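Local coordinates for secreted effector protein SifA (PDB 3CXB) that alters host cell physiology and is required for endosomal tubulation and the formation of Salmonella-induced filaments during intracellular bacterial replication, at residues A[138-143]-A[287-292]. Numbering follows the deposited sequence.
Sequences LKSHPQ and LAEIVE
Ser140 meets the carboxylate of Glu289 almost evenly: its OG lies 2.9 Å from Glu289 OE2 and 3.0 Å from Glu289 OE1. Each is a weak hydrogen bond at most, and the hydroxyl has one proton to offer the pair, so they are alternatives. Glu289 reaches over from the helix with CG anti to its backbone N (chi1 -176°), then bends at its second torsion, and this brings the carboxylate to the loop. His141 flanks the same group. Its NE2 is 4.1 Å from Glu289 OE2, the ring and carboxylate planes are turned 39° apart, and the two side chains run antiparallel alongside one another. Ser140 OG also sits 3.9 Å above one face of that ring, offset toward its rim.

The apolar half of the contact is made by the buried pair Leu138 and Ile290, where Leu138 CD2 touches Ile290 CD1 at 3.4 Å and the branches cross at a slant. Ile290 also rests on Ile137, while Met286, one turn back along helix 283-303, packs against both Leu138 and His141.

Behind these side chains, a type I beta turn runs from Leu138 to His141, closed by His141 N on Leu138 O at 3.1 Å; it sets serine and histidine facing the helix. Asp136 OD2 accepts a hydrogen bond from Leu138 N, and Lys139 NZ is hydrogen-bonded to Arg134 O, away from the helix. The contact thus fastens the loop between strands 126-132 and 145-153, which belong to different sheets, onto helix 283-303. If the histidine ring carries a positive charge, Glu289 would probably favour it, though the two are near rather than paired; the hold seen here comes from the weak serine bonding and the leucine-isoleucine packing.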
loop_
_atom_site.group_PDB
_atom_site.type_symbol
_atom_site.label_atom_id
_atom_site.label_comp_id
_atom_site.label_asym_id
_atom_site.label_seq_id
_atom_site.Cartn_x
_atom_site.Cartn_y
_atom_site.Cartn_z
ATOM N N LEU A 138 1.270 -8.572 -12.371
ATOM C CA LEU A 138 1.883 -9.760 -12.974
ATOM C C LEU A 138 2.913 -9.286 -13.967
ATOM O O LEU A 138 2.854 -9.609 -15.160
ATOM C CB LEU A 138 0.826 -10.588 -13.700
ATOM C CG LEU A 138 -0.327 -11.101 -12.837
ATOM C CD1 LEU A 138 -1.375 -11.672 -13.756
ATOM C CD2 LEU A 138 0.156 -12.154 -11.847
ATOM N N LYS A 139 3.854 -8.500 -13.460
ATOM C CA LYS A 139 4.904 -7.935 -14.283
ATOM C C LYS A 139 5.793 -9.009 -14.901
ATOM O O LYS A 139 6.136 -8.933 -16.075
ATOM C CB LYS A 139 5.736 -6.962 -13.448
ATOM C CG LYS A 139 5.980 -5.618 -14.129
ATOM C CD LYS A 139 4.696 -4.850 -14.342
ATOM C CE LYS A 139 4.968 -3.586 -15.118
ATOM N NZ LYS A 139 3.746 -2.778 -15.348
ATOM N N SER A 140 6.148 -10.016 -14.111
ATOM C CA SER A 140 6.995 -11.101 -14.582
ATOM C C SER A 140 6.311 -12.001 -15.610
ATOM O O SER A 140 6.897 -12.978 -16.068
ATOM C CB SER A 140 7.466 -11.945 -13.400
ATOM O OG SER A 140 6.367 -12.435 -12.652
ATOM N N HIS A 141 5.070 -11.684 -15.959
ATOM C CA HIS A 141 4.342 -12.468 -16.947
ATOM C C HIS A 141 3.933 -11.562 -18.089
ATOM O O HIS A 141 3.077 -10.690 -17.936
ATOM C CB HIS A 141 3.110 -13.113 -16.324
ATOM C CG HIS A 141 3.432 -14.082 -15.234
ATOM N ND1 HIS A 141 4.235 -15.185 -15.433
ATOM C CD2 HIS A 141 3.076 -14.108 -13.927
ATOM C CE1 HIS A 141 4.359 -15.848 -14.296
ATOM N NE2 HIS A 141 3.666 -15.215 -13.367
ATOM N N PRO A 142 4.556 -11.758 -19.259
ATOM C CA PRO A 142 4.324 -11.000 -20.489
ATOM C C PRO A 142 2.919 -11.144 -21.067
ATOM O O PRO A 142 2.208 -10.154 -21.235
ATOM C CB PRO A 142 5.391 -11.548 -21.429
ATOM C CG PRO A 142 5.507 -12.978 -20.990
ATOM C CD PRO A 142 5.547 -12.824 -19.488
ATOM N N GLN A 143 2.524 -12.373 -21.373
ATOM C CA GLN A 143 1.210 -12.625 -21.946
ATOM C C GLN A 143 0.108 -12.647 -20.902
ATOM O O GLN A 143 -0.836 -13.430 -21.003
ATOM C CB GLN A 143 1.218 -13.950 -22.710
ATOM C CG GLN A 143 1.783 -13.857 -24.120
ATOM C CD GLN A 143 0.698 -13.899 -25.183
ATOM O OE1 GLN A 143 -0.252 -13.117 -25.151
ATOM N NE2 GLN A 143 0.838 -14.817 -26.135
ATOM N N LEU A 287 -0.269 -17.789 -9.330
ATOM C CA LEU A 287 -1.181 -17.717 -8.191
ATOM C C LEU A 287 -0.444 -17.263 -6.933
ATOM O O LEU A 287 -1.028 -16.628 -6.056
ATOM C CB LEU A 287 -1.839 -19.083 -7.960
ATOM C CG LEU A 287 -2.492 -19.468 -6.622
ATOM C CD1 LEU A 287 -1.411 -19.802 -5.610
ATOM C CD2 LEU A 287 -3.404 -18.357 -6.120
ATOM N N ALA A 288 0.838 -17.596 -6.845
ATOM C CA ALA A 288 1.643 -17.206 -5.694
ATOM C C ALA A 288 2.000 -15.725 -5.787
ATOM O O ALA A 288 2.207 -15.048 -4.778
ATOM C CB ALA A 288 2.903 -18.045 -5.636
ATOM N N GLU A 289 2.070 -15.222 -7.011
ATOM C CA GLU A 289 2.394 -13.828 -7.220
ATOM C C GLU A 289 1.162 -12.987 -6.925
ATOM O O GLU A 289 1.236 -12.020 -6.168
ATOM C CB GLU A 289 2.873 -13.621 -8.650
ATOM C CG GLU A 289 3.320 -12.209 -8.947
ATOM C CD GLU A 289 4.500 -12.162 -9.906
ATOM O OE1 GLU A 289 4.805 -11.066 -10.427
ATOM O OE2 GLU A 289 5.127 -13.220 -10.127
ATOM N N ILE A 290 0.030 -13.368 -7.514
ATOM C CA ILE A 290 -1.232 -12.659 -7.295
ATOM C C ILE A 290 -1.386 -12.448 -5.795
ATOM O O ILE A 290 -1.505 -11.320 -5.307
ATOM C CB ILE A 290 -2.456 -13.497 -7.738
ATOM C CG1 ILE A 290 -2.328 -13.912 -9.207
ATOM C CG2 ILE A 290 -3.737 -12.714 -7.466
ATOM C CD1 ILE A 290 -2.705 -12.836 -10.218
ATOM N N VAL A 291 -1.376 -13.565 -5.073
ATOM C CA VAL A 291 -1.536 -13.554 -3.630
ATOM C C VAL A 291 -0.622 -12.541 -2.971
ATOM O O VAL A 291 -1.084 -11.680 -2.217
ATOM C CB VAL A 291 -1.248 -14.940 -3.006
ATOM C CG1 VAL A 291 -1.392 -14.863 -1.487
ATOM C CG2 VAL A 291 -2.203 -15.970 -3.563
ATOM N N GLU A 292 0.672 -12.642 -3.260
ATOM C CA GLU A 292 1.648 -11.744 -2.666
ATOM C C GLU A 292 1.384 -10.266 -2.964
ATOM O O GLU A 292 1.612 -9.396 -2.102
ATOM C CB GLU A 292 3.060 -12.120 -3.108
ATOM C CG GLU A 292 4.133 -11.282 -2.433
ATOM C CD GLU A 292 5.542 -11.636 -2.880
ATOM O OE1 GLU A 292 5.873 -12.846 -2.885
ATOM O OE2 GLU A 292 6.319 -10.707 -3.212
#